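Local structure of predicted protein (Acinetobacter sp. RUH2624, 4MEA) at residues Phe186-Gly189 against Asp190-Glu193; Ala247-Ile250 against Arg251-Glu254; Leu280-Glu283 against Met284-Arg287. The protein probably hydrolyses epoxides as a secreted, Cif-type enzyme of the alpha/beta hydrolase fold and is regarded as a virulence factor. One frame throughout, in Å; residues are numbered along the deposited sequence.

Contact 1 (Phe186-Gly189 against Asp190-Glu193); sequences FSFG and DIAE
Phe-188 and Ile-191 are joined by backbone and side chain where the loop after helix 181-185 turns into helix 191-198, in the helical region inserted between strands 151-157 and 267-272 of the alpha/beta hydrolase fold. The direct polar link is Ile-191 N to Phe-188 O, 3.3 Å long with the donor in the carbonyl plane. Gly-189 makes the bend with a positive phi of 50°, and Asp-190 takes the N-cap position without a capping bond from its carboxylate, whose OD1 meets Ser-8 OG of the second subunit. Water extends the bonding over the first turn: one molecule accepts from Ala-192 N at 2.9 Å and reaches Phe-188 O, while another accepts from Glu-193 N and holds Gly-189 O weakly. The apolar contacts fall on two sides of the turn. Phe-188, with CG anti to its own N (chi1 -170°), lies alongside Ile-191, CD2 to CG1 3.9 Å; Trp-181 and Tyr-206 of the second subunit meet the same ring. Phe-186 points into an aromatic cluster with Phe-67, Phe-240 and Tyr-243, and its CD1 approaches Ala-192 CB obliquely at 4.0 Å.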
ATOM      1  N   PHE A 186       2.434  -5.408   1.956  1.00  8.22           N
ATOM      2  CA  PHE A 186       3.035  -6.739   2.081  1.00  8.49           C
ATOM      3  C   PHE A 186       3.369  -7.126   3.533  1.00 12.02           C
ATOM      4  O   PHE A 186       3.637  -8.286   3.819  1.00 10.22           O
ATOM      5  CB  PHE A 186       4.288  -6.875   1.200  1.00  4.93           C
ATOM      6  CG  PHE A 186       4.007  -6.886  -0.289  1.00  9.68           C
ATOM      7  CD1 PHE A 186       2.714  -7.011  -0.775  1.00  8.82           C
ATOM      8  CD2 PHE A 186       5.054  -6.796  -1.207  1.00  9.50           C
ATOM      9  CE1 PHE A 186       2.468  -7.039  -2.154  1.00  7.48           C
ATOM     10  CE2 PHE A 186       4.812  -6.808  -2.592  1.00  2.71           C
ATOM     11  CZ  PHE A 186       3.519  -6.937  -3.054  1.00  4.83           C
ATOM     12  N   SER A 187       3.362  -6.165   4.451  1.00  6.05           N
ATOM     13  CA  SER A 187       3.618  -6.485   5.850  1.00 11.18           C
ATOM     14  C   SER A 187       2.396  -6.252   6.736  1.00 11.81           C
ATOM     15  O   SER A 187       2.504  -6.244   7.961  1.00  8.89           O
ATOM     16  CB  SER A 187       4.826  -5.694   6.375  1.00 12.23           C
ATOM     17  OG  SER A 187       4.640  -4.293   6.234  1.00 11.24           O
ATOM     18  N   PHE A 188       1.231  -6.090   6.107  1.00  8.80           N
ATOM     19  CA  PHE A 188      -0.031  -5.787   6.788  1.00  8.09           C
ATOM     20  C   PHE A 188      -0.707  -7.107   7.140  1.00  8.31           C
ATOM     21  O   PHE A 188      -1.467  -7.645   6.348  1.00  9.89           O
ATOM     22  CB  PHE A 188      -0.905  -4.950   5.839  1.00  5.49           C
ATOM     23  CG  PHE A 188      -2.153  -4.349   6.462  1.00  3.21           C
ATOM     24  CD1 PHE A 188      -2.066  -3.368   7.432  1.00  8.94           C
ATOM     25  CD2 PHE A 188      -3.418  -4.720   6.006  1.00  5.02           C
ATOM     26  CE1 PHE A 188      -3.210  -2.792   7.972  1.00 11.58           C
ATOM     27  CE2 PHE A 188      -4.563  -4.146   6.532  1.00  9.00           C
ATOM     28  CZ  PHE A 188      -4.457  -3.178   7.523  1.00  5.30           C
ATOM     29  N   GLY A 189      -0.399  -7.642   8.320  1.00  9.01           N
ATOM     30  CA  GLY A 189      -0.895  -8.956   8.712  1.00 10.65           C
ATOM     31  C   GLY A 189      -0.646  -9.984   7.622  1.00  6.99           C
ATOM     32  O   GLY A 189       0.386  -9.944   6.948  1.00  9.24           O
ATOM     33  N   ASP A 190      -1.586 -10.909   7.441  1.00  5.94           N
ATOM     34  CA  ASP A 190      -1.490 -11.895   6.365  1.00  6.68           C
ATOM     35  C   ASP A 190      -2.483 -11.594   5.235  1.00 12.05           C
ATOM     36  O   ASP A 190      -2.859 -12.482   4.456  1.00  6.92           O
ATOM     37  CB  ASP A 190      -1.665 -13.329   6.900  1.00 10.88           C
ATOM     38  CG  ASP A 190      -3.033 -13.573   7.525  1.00 14.85           C
ATOM     39  OD1 ASP A 190      -3.788 -12.604   7.753  1.00 10.76           O
ATOM     40  OD2 ASP A 190      -3.350 -14.752   7.806  1.00 16.33           O
ATOM     41  N   ILE A 191      -2.885 -10.330   5.149  1.00 10.07           N
ATOM     42  CA  ILE A 191      -3.888  -9.882   4.188  1.00  9.08           C
ATOM     43  C   ILE A 191      -3.428 -10.006   2.732  1.00  8.72           C
ATOM     44  O   ILE A 191      -4.182 -10.477   1.876  1.00  6.38           O
ATOM     45  CB  ILE A 191      -4.343  -8.425   4.495  1.00  4.66           C
ATOM     46  CG1 ILE A 191      -4.882  -8.328   5.929  1.00  6.48           C
ATOM     47  CG2 ILE A 191      -5.402  -7.970   3.496  1.00  7.00           C
ATOM     48  CD1 ILE A 191      -6.077  -9.216   6.203  1.00  8.91           C
ATOM     49  N   ALA A 192      -2.204  -9.577   2.441  1.00  8.22           N
ATOM     50  CA  ALA A 192      -1.690  -9.706   1.077  1.00 10.48           C
ATOM     51  C   ALA A 192      -1.638 -11.186   0.701  1.00 11.02           C
ATOM     52  O   ALA A 192      -2.087 -11.587  -0.370  1.00  4.20           O
ATOM     53  CB  ALA A 192      -0.309  -9.075   0.943  1.00  6.71           C
ATOM     54  N   GLU A 193      -1.090 -11.996   1.593  1.00  4.61           N
ATOM     55  CA  GLU A 193      -1.026 -13.436   1.345  1.00  6.13           C
ATOM     56  C   GLU A 193      -2.401 -14.002   0.981  1.00 10.51           C
ATOM     57  O   GLU A 193      -2.557 -14.685  -0.035  1.00  8.58           O
ATOM     58  CB  GLU A 193      -0.479 -14.172   2.566  1.00  6.49           C
ATOM     59  CG  GLU A 193      -0.642 -15.689   2.465  1.00  8.88           C
ATOM     60  CD  GLU A 193      -0.346 -16.390   3.770  1.00 13.82           C
ATOM     61  OE1 GLU A 193       0.316 -15.778   4.646  1.00 10.11           O
ATOM     62  OE2 GLU A 193      -0.783 -17.553   3.918  1.00 13.46           O
TER
HETATM   63  O   HOH W   1      -0.043  -8.503   4.080  1.00  7.16           O
HETATM   64  O   HOH W   2       0.425 -11.246   3.779  1.00  6.48           O

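Contact 2 (Ala247-Ile250 against Arg251-Glu254); sequences ADSI and RQNE
Asp-248 O accepts a hydrogen bond from the backbone N of Gln-252 at 2.9 Å and is approached by the aliphatic part of the same residue, whose CG comes to 3.1 Å from that oxygen. With CG swung beside its own N (chi1 -67°), the Gln-252 chain runs extended back along the helix, carrying OE1 to 3.7 Å from Ser-249 CA. There the amide serves the start of helix 108-123: OE1 takes the N-H of Glu-109 and NE2 meets Ser-107 OG, next to Ser-249 OG on Ala-108 N. All this belongs to one alpha-helix, 246-258, the last before strand 267-272, and its i to i+4 backbone bonds continue through Ser-249 O to Asn-253 N, again 2.9 Å. Asn-253 leans back in the same sense, its ND2 3.6 Å from Ser-249 O but bonded to Pro-162 O. On another side of the helix Ile-250 and Glu-254 lie side by side, CG2 to CG 4.1 Å, with Met-166 and Phe-167 packed on the isoleucine. A bend at chi2 (-71°) turns the Glu-254 carboxylate aside, and its OE2 binds both Arg-287 and the backbone N of Arg-164.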
ATOM      1  N   ALA A 247      12.017  -4.165   8.860  1.00 10.36           N
ATOM      2  CA  ALA A 247      12.457  -3.285   9.935  1.00 16.34           C
ATOM      3  C   ALA A 247      13.722  -3.874  10.556  1.00 21.81           C
ATOM      4  O   ALA A 247      14.650  -3.141  10.899  1.00 16.17           O
ATOM      5  CB  ALA A 247      11.364  -3.087  10.980  1.00 11.36           C
ATOM      6  N   ASP A 248      13.769  -5.202  10.660  1.00 15.21           N
ATOM      7  CA  ASP A 248      14.961  -5.898  11.146  1.00 18.40           C
ATOM      8  C   ASP A 248      16.155  -5.730  10.212  1.00 16.66           C
ATOM      9  O   ASP A 248      17.268  -5.445  10.656  1.00 17.26           O
ATOM     10  CB  ASP A 248      14.683  -7.390  11.307  1.00 21.94           C
ATOM     11  CG  ASP A 248      13.910  -7.708  12.563  1.00 25.84           C
ATOM     12  OD1 ASP A 248      13.801  -6.822  13.433  1.00 21.12           O
ATOM     13  OD2 ASP A 248      13.424  -8.853  12.684  1.00 29.68           O
ATOM     14  N   SER A 249      15.921  -5.936   8.918  1.00 12.22           N
ATOM     15  CA  SER A 249      16.973  -5.818   7.920  1.00  6.40           C
ATOM     16  C   SER A 249      17.534  -4.405   7.924  1.00 14.38           C
ATOM     17  O   SER A 249      18.730  -4.200   7.730  1.00 16.54           O
ATOM     18  CB  SER A 249      16.431  -6.170   6.522  1.00  9.73           C
ATOM     19  OG  SER A 249      15.955  -7.515   6.473  1.00 10.20           O
ATOM     20  N   ILE A 250      16.659  -3.428   8.144  1.00 15.42           N
ATOM     21  CA  ILE A 250      17.069  -2.031   8.154  1.00 12.39           C
ATOM     22  C   ILE A 250      18.026  -1.782   9.304  1.00 11.90           C
ATOM     23  O   ILE A 250      19.094  -1.192   9.124  1.00 12.17           O
ATOM     24  CB  ILE A 250      15.853  -1.090   8.272  1.00 15.12           C
ATOM     25  CG1 ILE A 250      15.082  -1.075   6.946  1.00 15.72           C
ATOM     26  CG2 ILE A 250      16.305   0.320   8.673  1.00 14.99           C
ATOM     27  CD1 ILE A 250      13.669  -0.527   7.046  1.00 14.39           C
ATOM     28  N   ARG A 251      17.638  -2.238  10.489  1.00 12.72           N
ATOM     29  CA  ARG A 251      18.474  -2.097  11.671  1.00 16.32           C
ATOM     30  C   ARG A 251      19.808  -2.793  11.441  1.00 16.77           C
ATOM     31  O   ARG A 251      20.869  -2.278  11.798  1.00 12.87           O
ATOM     32  CB  ARG A 251      17.772  -2.692  12.896  1.00 16.88           C
ATOM     33  CG  ARG A 251      18.707  -2.972  14.070  1.00 31.51           C
ATOM     34  CD  ARG A 251      18.044  -2.656  15.398  1.00 38.23           C
ATOM     35  NE  ARG A 251      18.800  -3.151  16.545  1.00 44.99           N
ATOM     36  CZ  ARG A 251      19.953  -2.638  16.971  1.00 49.20           C
ATOM     37  NH1 ARG A 251      20.512  -1.614  16.334  1.00 51.26           N
ATOM     38  NH2 ARG A 251      20.553  -3.159  18.035  1.00 43.46           N
ATOM     39  N   GLN A 252      19.752  -3.968  10.828  1.00 20.32           N
ATOM     40  CA  GLN A 252      20.959  -4.740  10.603  1.00 14.26           C
ATOM     41  C   GLN A 252      21.912  -4.035   9.655  1.00 17.18           C
ATOM     42  O   GLN A 252      23.115  -3.983   9.909  1.00 14.82           O
ATOM     43  CB  GLN A 252      20.610  -6.134  10.086  1.00  8.28           C
ATOM     44  CG  GLN A 252      19.897  -6.982  11.128  1.00  9.74           C
ATOM     45  CD  GLN A 252      19.231  -8.194  10.522  1.00 13.10           C
ATOM     46  OE1 GLN A 252      19.243  -8.378   9.301  1.00 11.63           O
ATOM     47  NE2 GLN A 252      18.659  -9.046  11.375  1.00  9.58           N
ATOM     48  N   ASN A 253      21.384  -3.497   8.557  1.00 12.92           N
ATOM     49  CA  ASN A 253      22.237  -2.825   7.590  1.00  9.41           C
ATOM     50  C   ASN A 253      22.770  -1.502   8.119  1.00 10.15           C
ATOM     51  O   ASN A 253      23.914  -1.133   7.857  1.00 14.98           O
ATOM     52  CB  ASN A 253      21.515  -2.629   6.243  1.00  6.74           C
ATOM     53  CG  ASN A 253      21.315  -3.946   5.497  1.00 14.18           C
ATOM     54  OD1 ASN A 253      22.005  -4.935   5.769  1.00 13.73           O
ATOM     55  ND2 ASN A 253      20.365  -3.967   4.564  1.00 10.56           N
ATOM     56  N   GLU A 254      21.934  -0.776   8.848  1.00 10.87           N
ATOM     57  CA  GLU A 254      22.368   0.485   9.436  1.00 13.87           C
ATOM     58  C   GLU A 254      23.514   0.239  10.420  1.00 14.67           C
ATOM     59  O   GLU A 254      24.454   1.034  10.515  1.00 17.53           O
ATOM     60  CB  GLU A 254      21.193   1.178  10.139  1.00 14.02           C
ATOM     61  CG  GLU A 254      20.157   1.762   9.175  1.00 17.99           C
ATOM     62  CD  GLU A 254      20.671   2.985   8.421  1.00 20.61           C
ATOM     63  OE1 GLU A 254      21.568   3.681   8.940  1.00 19.86           O
ATOM     64  OE2 GLU A 254      20.172   3.260   7.310  1.00 20.90           O
TER

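Contact 3 (Leu280-Glu283 against Met284-Arg287); sequences LVKE and MRAR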
ATOM      1  N   LEU A 280      18.285   3.662  -5.839  1.00 13.01           N
ATOM      2  CA  LEU A 280      19.450   2.864  -5.469  1.00  8.15           C
ATOM      3  C   LEU A 280      20.752   3.573  -5.840  1.00 10.24           C
ATOM      4  O   LEU A 280      21.738   3.495  -5.111  1.00 13.61           O
ATOM      5  CB  LEU A 280      19.396   1.495  -6.160  1.00 10.10           C
ATOM      6  CG  LEU A 280      20.572   0.546  -5.897  1.00 11.25           C
ATOM      7  CD1 LEU A 280      20.598   0.120  -4.438  1.00  8.80           C
ATOM      8  CD2 LEU A 280      20.523  -0.689  -6.815  1.00  8.36           C
ATOM      9  N   VAL A 281      20.757   4.255  -6.981  1.00 12.55           N
ATOM     10  CA  VAL A 281      21.957   4.951  -7.443  1.00 13.58           C
ATOM     11  C   VAL A 281      22.413   5.979  -6.406  1.00 17.86           C
ATOM     12  O   VAL A 281      23.588   6.014  -6.020  1.00 16.59           O
ATOM     13  CB  VAL A 281      21.719   5.627  -8.808  1.00 15.36           C
ATOM     14  CG1 VAL A 281      22.885   6.524  -9.178  1.00 17.94           C
ATOM     15  CG2 VAL A 281      21.478   4.570  -9.879  1.00 14.01           C
ATOM     16  N   LYS A 282      21.468   6.789  -5.941  1.00 14.49           N
ATOM     17  CA  LYS A 282      21.739   7.801  -4.932  1.00 16.20           C
ATOM     18  C   LYS A 282      22.055   7.181  -3.580  1.00 15.93           C
ATOM     19  O   LYS A 282      22.926   7.664  -2.857  1.00 13.79           O
ATOM     20  CB  LYS A 282      20.541   8.748  -4.793  1.00 16.65           C
ATOM     21  CG  LYS A 282      20.256   9.564  -6.035  1.00 17.96           C
ATOM     22  CD  LYS A 282      19.080  10.509  -5.795  1.00 23.10           C
ATOM     23  CE  LYS A 282      18.736  11.282  -7.056  1.00 40.40           C
ATOM     24  NZ  LYS A 282      17.627  12.253  -6.819  1.00 52.92           N
ATOM     25  N   GLU A 283      21.339   6.113  -3.240  1.00 10.95           N
ATOM     26  CA  GLU A 283      21.498   5.481  -1.939  1.00 10.55           C
ATOM     27  C   GLU A 283      22.900   4.922  -1.758  1.00 12.59           C
ATOM     28  O   GLU A 283      23.562   5.220  -0.766  1.00 17.23           O
ATOM     29  CB  GLU A 283      20.473   4.355  -1.735  1.00 11.05           C
ATOM     30  CG  GLU A 283      20.623   3.648  -0.372  1.00  4.15           C
ATOM     31  CD  GLU A 283      19.803   2.366  -0.268  1.00 13.38           C
ATOM     32  OE1 GLU A 283      19.452   1.792  -1.315  1.00  7.46           O
ATOM     33  OE2 GLU A 283      19.520   1.925   0.866  1.00 12.30           O
ATOM     34  N   MET A 284      23.347   4.102  -2.711  1.00 16.92           N
ATOM     35  CA  MET A 284      24.679   3.498  -2.615  1.00 18.60           C
ATOM     36  C   MET A 284      25.792   4.554  -2.602  1.00 14.24           C
ATOM     37  O   MET A 284      26.694   4.487  -1.785  1.00 13.93           O
ATOM     38  CB  MET A 284      24.915   2.469  -3.728  1.00 20.30           C
ATOM     39  CG  MET A 284      24.122   1.177  -3.556  1.00 12.34           C
ATOM     40  SD  MET A 284      24.496  -0.006  -4.860  1.00 17.54           S
ATOM     41  CE  MET A 284      26.192  -0.445  -4.451  1.00 18.58           C
ATOM     42  N   ARG A 285      25.718   5.530  -3.501  1.00 11.48           N
ATOM     43  CA  ARG A 285      26.707   6.598  -3.520  1.00 15.50           C
ATOM     44  C   ARG A 285      26.786   7.308  -2.165  1.00 22.86           C
ATOM     45  O   ARG A 285      27.876   7.502  -1.630  1.00 29.84           O
ATOM     46  CB  ARG A 285      26.419   7.605  -4.643  1.00 19.05           C
ATOM     47  CG  ARG A 285      27.449   8.724  -4.746  1.00 28.20           C
ATOM     48  CD  ARG A 285      27.421   9.374  -6.114  1.00 36.72           C
ATOM     49  NE  ARG A 285      26.069   9.765  -6.502  1.00 49.44           N
ATOM     50  CZ  ARG A 285      25.406   9.255  -7.536  1.00 49.63           C
ATOM     51  NH1 ARG A 285      25.972   8.329  -8.305  1.00 45.21           N
ATOM     52  NH2 ARG A 285      24.178   9.680  -7.808  1.00 49.12           N
ATOM     53  N   ALA A 286      25.632   7.671  -1.604  1.00 23.88           N
ATOM     54  CA  ALA A 286      25.586   8.462  -0.368  1.00 21.06           C
ATOM     55  C   ALA A 286      25.990   7.688   0.883  1.00 23.96           C
ATOM     56  O   ALA A 286      26.532   8.266   1.819  1.00 25.42           O
ATOM     57  CB  ALA A 286      24.199   9.076  -0.168  1.00 13.82           C
ATOM     58  N   ARG A 287      25.718   6.387   0.910  1.00 19.01           N
ATOM     59  CA  ARG A 287      25.772   5.659   2.176  1.00 18.21           C
ATOM     60  C   ARG A 287      26.524   4.329   2.208  1.00 17.33           C
ATOM     61  O   ARG A 287      26.932   3.893   3.284  1.00 19.11           O
ATOM     62  CB  ARG A 287      24.355   5.440   2.700  1.00 20.17           C
ATOM     63  CG  ARG A 287      23.551   6.721   2.752  1.00 22.34           C
ATOM     64  CD  ARG A 287      22.465   6.622   3.777  1.00 26.05           C
ATOM     65  NE  ARG A 287      23.006   6.395   5.114  1.00 18.99           N
ATOM     66  CZ  ARG A 287      22.424   5.613   6.013  1.00 20.77           C
ATOM     67  NH1 ARG A 287      21.305   4.973   5.695  1.00 16.77           N
ATOM     68  NH2 ARG A 287      22.964   5.451   7.215  1.00 19.29           N
TER
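The guanidinium of Arg-285 has Val-281 O over one face, 3.9 Å above its plane and displaced toward the rim, while Lys-282 CA lies near it obliquely. NH1 and NH2 each come within 3.7 Å of a single methyl, Val-281 CG1. A bend at chi3 (51°) folds the arginine back over the preceding turn and brings this about, the two side chains lying alongside each other and pointing the same way. Val-281 O itself is only weakly bonded by Arg-285 N, at 3.3 Å, and is also bonded by Tyr-295 OH. A second flat group, the Glu-283 carboxylate, binds Ile-161 N through OE1; its OE2 stands close to Asp-163 OD1, a repulsion that Arg-287, bound to the same aspartate, may offset. Leu-280 and Met-284 form the apolar side, with CD1 3.8 Å from CG and 3.9 Å from SD. Backbone bonds track the helix: Met-284 N to Leu-280 O is nearly straight at the hydrogen (176°), whereas Arg-287 N to Glu-283 O, though 3.0 Å long, bends to 133° at Arg-287, the last residue of a wider pi-type turn over 284-287. Ala-286 CB sits against Lys-282 O at 3.3 Å. The side chain of Arg-287 leads away to salt bridges with Glu-254 and Asp-163. Helix 279-288 is the crossover of a beta-alpha-beta unit: Leu-280, Val-281 and Met-284 pack onto strand 267-272, Val-281, Met-284 and Arg-285 onto strand 295-300, and Leu-280 and Met-284 also touch Phe-156 of strand 151-157.

Contacts 2 and 3 are joined directly: Glu-254 OE2 lies 2.6 Å from Arg-287 NH1 in a salt bridge that ties helix 246-258 to helix 279-288; the contact centres are 16 Å apart. Contact 1 stands off, its nearest atoms about 8 Å from contact 2 and about 17 Å from contact 3. The second subunit packs against it and bonds Ala-247 N of contact 2 weakly, but leaves contact 3 untouched. Contact 1 probably borders the catalytic pocket, since the ring of Phe-186 meets His-182 and Tyr-243, which are consistent with the ring-opening His/Tyr pair of Cif enzymes. In chain order the three lead from the inserted helices to a helix packed on the main sheet.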